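Local coordinates for protein alpha-fucosidase (Bifidobacterium bifidum, PDB 2EAB) that acts as a 1,2-alpha-L-fucosidase, this chain being the calcium-containing catalytic piece of a longer, probably membrane-anchored protein, and probably releases fucose from glycans, at residues 70-75 against 180-185; 41-46 against 62-67. All blocks are in the same frame, centred on the assembly; numbering follows the deposited sequence.

Contact 1. Residues 70-75 against 180-185; sequences ERVTFN and REYFAS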
ATOM      1  N   GLU A  70       2.254  23.785 -21.062  1.00 10.95           N
ATOM      2  CA  GLU A  70       1.632  22.931 -20.068  1.00 10.26           C
ATOM      3  C   GLU A  70       2.093  21.487 -20.244  1.00  9.73           C
ATOM      4  O   GLU A  70       2.345  21.028 -21.364  1.00  9.79           O
ATOM      5  CB  GLU A  70       0.109  23.053 -20.146  1.00 10.65           C
ATOM      6  CG  GLU A  70      -0.683  22.063 -19.288  1.00 10.69           C
ATOM      7  CD  GLU A  70      -0.537  22.273 -17.778  1.00 10.77           C
ATOM      8  OE1 GLU A  70       0.599  22.256 -17.262  1.00  9.98           O
ATOM      9  OE2 GLU A  70      -1.580  22.428 -17.103  1.00 11.46           O
ATOM     10  N   ARG A  71       2.200  20.788 -19.119  1.00  9.68           N
ATOM     11  CA  ARG A  71       2.722  19.434 -19.077  1.00  9.30           C
ATOM     12  C   ARG A  71       1.900  18.592 -18.111  1.00  9.16           C
ATOM     13  O   ARG A  71       1.636  19.010 -16.978  1.00  9.11           O
ATOM     14  CB  ARG A  71       4.185  19.463 -18.634  1.00  9.31           C
ATOM     15  CG  ARG A  71       4.879  18.114 -18.629  1.00  9.08           C
ATOM     16  CD  ARG A  71       6.311  18.266 -18.174  1.00  9.81           C
ATOM     17  NE  ARG A  71       6.967  16.966 -18.048  1.00  9.73           N
ATOM     18  CZ  ARG A  71       8.229  16.782 -17.669  1.00 10.50           C
ATOM     19  NH1 ARG A  71       9.010  17.813 -17.363  1.00 11.67           N
ATOM     20  NH2 ARG A  71       8.717  15.550 -17.592  1.00 11.27           N
ATOM     21  N   VAL A  72       1.492  17.417 -18.583  1.00  8.67           N
ATOM     22  CA  VAL A  72       0.915  16.384 -17.731  1.00  8.64           C
ATOM     23  C   VAL A  72       1.751  15.125 -17.921  1.00  8.17           C
ATOM     24  O   VAL A  72       1.716  14.498 -18.978  1.00  8.25           O
ATOM     25  CB  VAL A  72      -0.566  16.102 -18.071  1.00  8.89           C
ATOM     26  CG1 VAL A  72      -1.136  15.027 -17.148  1.00  9.33           C
ATOM     27  CG2 VAL A  72      -1.391  17.382 -17.993  1.00  9.82           C
ATOM     28  N   THR A  73       2.526  14.779 -16.903  1.00  7.58           N
ATOM     29  CA  THR A  73       3.339  13.571 -16.946  1.00  7.61           C
ATOM     30  C   THR A  73       2.398  12.365 -16.924  1.00  7.59           C
ATOM     31  O   THR A  73       1.431  12.345 -16.155  1.00  7.56           O
ATOM     32  CB  THR A  73       4.359  13.583 -15.799  1.00  7.44           C
ATOM     33  OG1 THR A  73       5.238  14.706 -15.975  1.00  8.19           O
ATOM     34  CG2 THR A  73       5.179  12.303 -15.762  1.00  7.62           C
ATOM     35  N   PHE A  74       2.665  11.385 -17.781  1.00  7.60           N
ATOM     36  CA  PHE A  74       1.697  10.334 -18.080  1.00  7.49           C
ATOM     37  C   PHE A  74       2.207   8.940 -17.739  1.00  7.05           C
ATOM     38  O   PHE A  74       3.373   8.618 -17.999  1.00  7.28           O
ATOM     39  CB  PHE A  74       1.299  10.402 -19.561  1.00  8.11           C
ATOM     40  CG  PHE A  74       0.166   9.488 -19.926  1.00  8.21           C
ATOM     41  CD1 PHE A  74      -1.154   9.880 -19.729  1.00  8.81           C
ATOM     42  CD2 PHE A  74       0.417   8.223 -20.445  1.00  8.16           C
ATOM     43  CE1 PHE A  74      -2.205   9.030 -20.059  1.00  9.08           C
ATOM     44  CE2 PHE A  74      -0.630   7.366 -20.771  1.00  8.50           C
ATOM     45  CZ  PHE A  74      -1.946   7.774 -20.575  1.00  9.07           C
ATOM     46  N   ASN A  75       1.311   8.126 -17.176  1.00  6.66           N
ATOM     47  CA  ASN A  75       1.598   6.745 -16.805  1.00  6.37           C
ATOM     48  C   ASN A  75       0.475   5.804 -17.199  1.00  6.50           C
ATOM     49  O   ASN A  75      -0.706   6.179 -17.200  1.00  6.79           O
ATOM     50  CB  ASN A  75       1.753   6.618 -15.287  1.00  6.80           C
ATOM     51  CG  ASN A  75       3.093   7.101 -14.784  1.00  6.49           C
ATOM     52  OD1 ASN A  75       4.107   6.401 -14.898  1.00  7.62           O
ATOM     53  ND2 ASN A  75       3.105   8.278 -14.201  1.00  5.33           N
ATOM     54  N   ARG A 180      -8.056  24.948 -17.295  1.00 11.32           N
ATOM     55  CA  ARG A 180      -7.781  23.556 -17.605  1.00 11.28           C
ATOM     56  C   ARG A 180      -8.338  22.687 -16.497  1.00 10.78           C
ATOM     57  O   ARG A 180      -8.273  23.046 -15.322  1.00 10.94           O
ATOM     58  CB  ARG A 180      -6.279  23.314 -17.757  1.00 11.40           C
ATOM     59  CG  ARG A 180      -5.609  24.254 -18.745  1.00 12.70           C
ATOM     60  CD  ARG A 180      -4.283  23.714 -19.214  1.00 14.49           C
ATOM     61  NE  ARG A 180      -3.199  24.132 -18.340  1.00 18.84           N
ATOM     62  CZ  ARG A 180      -2.370  25.140 -18.599  1.00 18.94           C
ATOM     63  NH1 ARG A 180      -2.482  25.845 -19.716  1.00 21.10           N
ATOM     64  NH2 ARG A 180      -1.419  25.435 -17.736  1.00 19.44           N
ATOM     65  N   GLU A 181      -8.892  21.551 -16.895  1.00 10.36           N
ATOM     66  CA  GLU A 181      -9.419  20.569 -15.966  1.00 10.36           C
ATOM     67  C   GLU A 181      -8.994  19.191 -16.443  1.00 10.09           C
ATOM     68  O   GLU A 181      -9.130  18.873 -17.623  1.00 10.52           O
ATOM     69  CB  GLU A 181     -10.941  20.656 -15.907  1.00 10.56           C
ATOM     70  CG  GLU A 181     -11.592  19.651 -14.980  1.00 11.60           C
ATOM     71  CD  GLU A 181     -13.070  19.508 -15.254  1.00 13.29           C
ATOM     72  OE1 GLU A 181     -13.427  18.920 -16.295  1.00 15.18           O
ATOM     73  OE2 GLU A 181     -13.875  19.976 -14.424  1.00 13.64           O
ATOM     74  N   TYR A 182      -8.484  18.384 -15.518  1.00  9.78           N
ATOM     75  CA  TYR A 182      -8.010  17.044 -15.838  1.00  9.30           C
ATOM     76  C   TYR A 182      -8.598  16.011 -14.893  1.00  9.14           C
ATOM     77  O   TYR A 182      -8.616  16.211 -13.682  1.00  9.14           O
ATOM     78  CB  TYR A 182      -6.492  16.963 -15.715  1.00  9.60           C
ATOM     79  CG  TYR A 182      -5.703  18.013 -16.450  1.00  9.87           C
ATOM     80  CD1 TYR A 182      -5.378  17.848 -17.796  1.00  9.83           C
ATOM     81  CD2 TYR A 182      -5.238  19.148 -15.791  1.00 10.43           C
ATOM     82  CE1 TYR A 182      -4.636  18.800 -18.474  1.00 10.33           C
ATOM     83  CE2 TYR A 182      -4.491  20.104 -16.460  1.00 10.68           C
ATOM     84  CZ  TYR A 182      -4.191  19.914 -17.799  1.00 10.41           C
ATOM     85  OH  TYR A 182      -3.440  20.843 -18.474  1.00 10.59           O
ATOM     86  N   PHE A 183      -9.057  14.895 -15.449  1.00  8.88           N
ATOM     87  CA  PHE A 183      -9.446  13.747 -14.633  1.00  9.10           C
ATOM     88  C   PHE A 183      -9.285  12.458 -15.418  1.00  9.17           C
ATOM     89  O   PHE A 183      -9.144  12.480 -16.639  1.00  9.27           O
ATOM     90  CB  PHE A 183     -10.865  13.900 -14.046  1.00  9.36           C
ATOM     91  CG  PHE A 183     -11.961  14.016 -15.075  1.00  9.66           C
ATOM     92  CD1 PHE A 183     -12.571  12.879 -15.594  1.00  9.92           C
ATOM     93  CD2 PHE A 183     -12.415  15.264 -15.488  1.00  9.78           C
ATOM     94  CE1 PHE A 183     -13.601  12.981 -16.529  1.00 11.03           C
ATOM     95  CE2 PHE A 183     -13.440  15.376 -16.424  1.00 11.12           C
ATOM     96  CZ  PHE A 183     -14.037  14.239 -16.940  1.00 10.61           C
ATOM     97  N   ALA A 184      -9.263  11.338 -14.704  1.00  8.77           N
ATOM     98  CA  ALA A 184      -9.207  10.027 -15.334  1.00  8.71           C
ATOM     99  C   ALA A 184     -10.364   9.206 -14.808  1.00  8.72           C
ATOM    100  O   ALA A 184     -10.422   8.875 -13.619  1.00  8.61           O
ATOM    101  CB  ALA A 184      -7.882   9.342 -15.057  1.00  9.03           C
ATOM    102  N   SER A 185     -11.295   8.906 -15.705  1.00  8.75           N
ATOM    103  CA  SER A 185     -12.504   8.188 -15.364  1.00  8.81           C
ATOM    104  C   SER A 185     -12.269   6.689 -15.314  1.00  8.50           C
ATOM    105  O   SER A 185     -11.710   6.110 -16.247  1.00  8.64           O
ATOM    106  CB  SER A 185     -13.585   8.492 -16.393  1.00  8.98           C
ATOM    107  OG  SER A 185     -14.682   7.617 -16.222  1.00  9.57           O
TER
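Glu70 extends CG anti to its own backbone N (chi1 172°) and then bends at chi2, while Arg180 and Tyr182 each turn CG anti to the carbonyl carbon. The bend carries the Glu70 carboxylate across the gap, where it meets the ends of Arg180 and Tyr182 coming from the opposing strand. Strands 69-76 and 176-185 run nearly parallel, their segment axes 10.9 Å apart, on facing sheets of the beta-sandwich domain, so side chains alone bridge the gap. OE2 of Glu70 is the meeting point. Tyr182 OH donates to Glu70 OE2 over 2.8 Å, arriving on the anti side and 33° out of the carboxylate plane. Arg180 NE lies 2.7 Å from Glu70 OE2, a salt bridge whose hydrogen bond is weak because the N-H points well off the oxygen (125°). Carboxylate and guanidinium are steeply inclined to each other, and Glu70 CG sits over one guanidinium face. The other oxygen, Glu70 OE1, takes Arg71 N at 2.9 Å and also the backbone N of Glu66. Beside this polar group, Val72 slides past the phenol: its CG2 lies over the ring face, 3.6 Å from Tyr182 CE1, as a CH-pi contact. All four residues that touch are buried. With both oxygens engaged, the carboxylate's rotation is fixed, and the neighbouring arginine and phenol would be expected to favour its ionised form inside the sandwich.

Contact 2. Residues 41-46 against 62-67; sequences NPDNNR and TVWGEV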
ATOM      1  N   ASN A  41      18.671  15.034 -11.469  1.00 12.88           N
ATOM      2  CA  ASN A  41      18.157  15.927 -12.502  1.00 12.93           C
ATOM      3  C   ASN A  41      17.100  16.835 -11.874  1.00 12.63           C
ATOM      4  O   ASN A  41      16.070  16.339 -11.401  1.00 12.30           O
ATOM      5  CB  ASN A  41      17.563  15.107 -13.655  1.00 13.22           C
ATOM      6  CG  ASN A  41      17.075  15.965 -14.816  1.00 14.12           C
ATOM      7  OD1 ASN A  41      16.729  17.136 -14.652  1.00 16.00           O
ATOM      8  ND2 ASN A  41      17.034  15.369 -16.005  1.00 15.91           N
ATOM      9  N   PRO A  42      17.348  18.164 -11.851  1.00 12.66           N
ATOM     10  CA  PRO A  42      16.413  19.094 -11.204  1.00 12.53           C
ATOM     11  C   PRO A  42      14.980  19.014 -11.732  1.00 12.07           C
ATOM     12  O   PRO A  42      14.041  19.244 -10.972  1.00 11.65           O
ATOM     13  CB  PRO A  42      17.019  20.471 -11.501  1.00 12.68           C
ATOM     14  CG  PRO A  42      18.464  20.204 -11.711  1.00 13.43           C
ATOM     15  CD  PRO A  42      18.515  18.877 -12.411  1.00 12.86           C
ATOM     16  N   ASP A  43      14.803  18.689 -13.009  1.00 11.70           N
ATOM     17  CA  ASP A  43      13.463  18.574 -13.583  1.00 11.55           C
ATOM     18  C   ASP A  43      12.696  17.372 -13.018  1.00 10.83           C
ATOM     19  O   ASP A  43      11.494  17.458 -12.744  1.00 10.39           O
ATOM     20  CB  ASP A  43      13.532  18.493 -15.107  1.00 12.25           C
ATOM     21  CG  ASP A  43      12.192  18.754 -15.761  1.00 14.03           C
ATOM     22  OD1 ASP A  43      11.599  19.828 -15.517  1.00 15.85           O
ATOM     23  OD2 ASP A  43      11.733  17.887 -16.531  1.00 16.26           O
ATOM     24  N   ASN A  44      13.387  16.251 -12.853  1.00 10.07           N
ATOM     25  CA  ASN A  44      12.780  15.080 -12.230  1.00  9.19           C
ATOM     26  C   ASN A  44      12.470  15.337 -10.760  1.00  8.89           C
ATOM     27  O   ASN A  44      11.412  14.939 -10.258  1.00  8.60           O
ATOM     28  CB  ASN A  44      13.683  13.857 -12.376  1.00  9.38           C
ATOM     29  CG  ASN A  44      13.792  13.375 -13.812  1.00  9.55           C
ATOM     30  OD1 ASN A  44      12.917  13.630 -14.637  1.00 10.41           O
ATOM     31  ND2 ASN A  44      14.871  12.656 -14.109  1.00 10.99           N
ATOM     32  N   ASN A  45      13.384  16.009 -10.068  1.00  8.57           N
ATOM     33  CA  ASN A  45      13.122  16.385  -8.689  1.00  8.85           C
ATOM     34  C   ASN A  45      11.928  17.328  -8.569  1.00  8.74           C
ATOM     35  O   ASN A  45      11.107  17.190  -7.654  1.00  8.91           O
ATOM     36  CB  ASN A  45      14.341  17.019  -8.035  1.00  8.90           C
ATOM     37  CG  ASN A  45      14.068  17.407  -6.599  1.00  9.58           C
ATOM     38  OD1 ASN A  45      13.781  16.550  -5.764  1.00  8.70           O
ATOM     39  ND2 ASN A  45      14.101  18.706  -6.316  1.00 11.17           N
ATOM     40  N   ARG A  46      11.825  18.291  -9.484  1.00  8.91           N
ATOM     41  CA  ARG A  46      10.680  19.191  -9.482  1.00  9.14           C
ATOM     42  C   ARG A  46       9.383  18.397  -9.635  1.00  8.75           C
ATOM     43  O   ARG A  46       8.403  18.659  -8.929  1.00  8.81           O
ATOM     44  CB  ARG A  46      10.795  20.260 -10.576  1.00  9.19           C
ATOM     45  CG  ARG A  46       9.721  21.351 -10.491  1.00 10.95           C
ATOM     46  CD  ARG A  46      10.049  22.416  -9.448  1.00 13.45           C
ATOM     47  NE  ARG A  46      11.225  23.212  -9.809  1.00 15.17           N
ATOM     48  CZ  ARG A  46      11.802  24.112  -9.015  1.00 16.18           C
ATOM     49  NH1 ARG A  46      11.318  24.358  -7.802  1.00 17.59           N
ATOM     50  NH2 ARG A  46      12.869  24.772  -9.440  1.00 17.66           N
ATOM     51  N   THR A  62       0.189  13.503 -13.795  1.00  7.77           N
ATOM     52  CA  THR A  62       0.692  14.424 -12.787  1.00  7.97           C
ATOM     53  C   THR A  62       0.820  15.795 -13.442  1.00  7.71           C
ATOM     54  O   THR A  62       1.596  15.979 -14.387  1.00  7.87           O
ATOM     55  CB  THR A  62       2.025  13.954 -12.147  1.00  7.88           C
ATOM     56  OG1 THR A  62       2.746  13.118 -13.062  1.00  7.87           O
ATOM     57  CG2 THR A  62       1.761  13.178 -10.851  1.00  8.50           C
ATOM     58  N   VAL A  63       0.018  16.736 -12.948  1.00  7.88           N
ATOM     59  CA  VAL A  63      -0.194  18.030 -13.592  1.00  7.99           C
ATOM     60  C   VAL A  63       0.802  19.065 -13.095  1.00  8.47           C
ATOM     61  O   VAL A  63       0.960  19.259 -11.888  1.00  8.32           O
ATOM     62  CB  VAL A  63      -1.629  18.541 -13.327  1.00  8.40           C
ATOM     63  CG1 VAL A  63      -1.872  19.887 -14.009  1.00  8.44           C
ATOM     64  CG2 VAL A  63      -2.642  17.517 -13.795  1.00  8.86           C
ATOM     65  N   TRP A  64       1.458  19.739 -14.038  1.00  8.38           N
ATOM     66  CA  TRP A  64       2.408  20.794 -13.698  1.00  8.93           C
ATOM     67  C   TRP A  64       1.733  22.171 -13.581  1.00  9.19           C
ATOM     68  O   TRP A  64       2.083  22.966 -12.715  1.00  9.40           O
ATOM     69  CB  TRP A  64       3.549  20.838 -14.721  1.00  9.05           C
ATOM     70  CG  TRP A  64       4.431  19.609 -14.742  1.00  9.24           C
ATOM     71  CD1 TRP A  64       4.077  18.340 -15.122  1.00  9.08           C
ATOM     72  CD2 TRP A  64       5.820  19.544 -14.390  1.00  9.18           C
ATOM     73  NE1 TRP A  64       5.153  17.493 -15.015  1.00  8.88           N
ATOM     74  CE2 TRP A  64       6.236  18.203 -14.571  1.00  9.28           C
ATOM     75  CE3 TRP A  64       6.751  20.485 -13.931  1.00 10.36           C
ATOM     76  CZ2 TRP A  64       7.543  17.784 -14.318  1.00  9.59           C
ATOM     77  CZ3 TRP A  64       8.053  20.066 -13.678  1.00 10.23           C
ATOM     78  CH2 TRP A  64       8.434  18.725 -13.870  1.00  9.74           C
ATOM     79  N   GLY A  65       0.763  22.436 -14.450  1.00  9.55           N
ATOM     80  CA  GLY A  65       0.053  23.715 -14.445  1.00  9.96           C
ATOM     81  C   GLY A  65       0.880  24.874 -14.970  1.00 10.21           C
ATOM     82  O   GLY A  65       0.721  26.012 -14.519  1.00 10.72           O
ATOM     83  N   GLU A  66       1.770  24.591 -15.919  1.00 10.44           N
ATOM     84  CA  GLU A  66       2.587  25.644 -16.521  1.00 10.87           C
ATOM     85  C   GLU A  66       1.738  26.557 -17.390  1.00 11.19           C
ATOM     86  O   GLU A  66       0.760  26.123 -17.988  1.00 11.09           O
ATOM     87  CB  GLU A  66       3.749  25.051 -17.319  1.00 11.01           C
ATOM     88  CG  GLU A  66       4.663  24.135 -16.500  1.00 11.33           C
ATOM     89  CD  GLU A  66       5.262  24.821 -15.286  1.00 12.03           C
ATOM     90  OE1 GLU A  66       5.682  25.993 -15.409  1.00 12.78           O
ATOM     91  OE2 GLU A  66       5.312  24.190 -14.206  1.00 12.42           O
ATOM     92  N   VAL A  67       2.124  27.827 -17.454  1.00 11.81           N
ATOM     93  CA  VAL A  67       1.330  28.833 -18.160  1.00 12.26           C
ATOM     94  C   VAL A  67       1.294  28.578 -19.670  1.00 12.16           C
ATOM     95  O   VAL A  67       0.218  28.428 -20.251  1.00 12.15           O
ATOM     96  CB  VAL A  67       1.812  30.274 -17.843  1.00 12.37           C
ATOM     97  CG1 VAL A  67       1.155  31.293 -18.771  1.00 12.73           C
ATOM     98  CG2 VAL A  67       1.520  30.627 -16.391  1.00 13.14           C
TER
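Trp64 inserts its six-membered ring against the first turn of helix 42-50 from the start of the beta hairpin turn that joins strands 59-63 and 69-76 in the N-terminal beta-sandwich domain. The ring meets Asp43 with its edge: CH2 of Trp64 lies 3.5 Å from the backbone O of Asp43, which is near the plane of the indole. Asp43 OD1 also lies 3.7 Å from Trp64 CH2, its carboxylate tilted by 20° from the ring plane. Arg46 crosses the indole at about a right angle. Only its aliphatic root takes part, CG being 3.8 Å from Trp64 CZ3, before bends at chi2 and chi3 lead the guanidinium away to a weak hydrogen bond from NH1 to the carbonyl O of Thr29. Further out, Trp64 NE1 donates to the hydroxyl of Thr73, which fixes how the indole is turned, and the OD2 of Asp43 forms a salt bridge with Arg71; strand 69-76 thus bonds to both sides of the contact, through Thr73 and Arg71. Asn41 caps the helix start as its N-cap residue: its OD1 accepts from the backbone N of Asp43 at 3.0 Å.

Contact 2 comes first along the chain and is complete before contact 1 begins; their centres are 13 Å apart, and all four segments lie in the family 65-type N-terminal domain. Strands 59-63 and 69-76, consecutive and antiparallel neighbours in the seven-strand sheet, join the two: Thr62 N probably bonds to Thr73 O, 2.9 Å away. From this hairpin the contacts lead to different partners. Contact 1 spans the sandwich interior to strand 176-185 of the nine-strand sheet, whereas contact 2 sets helix 42-50 against the hairpin end. Strand 69-76 is therefore tied to the opposing sheet and, both directly through Arg71 and by way of the hairpin loop, to the helix.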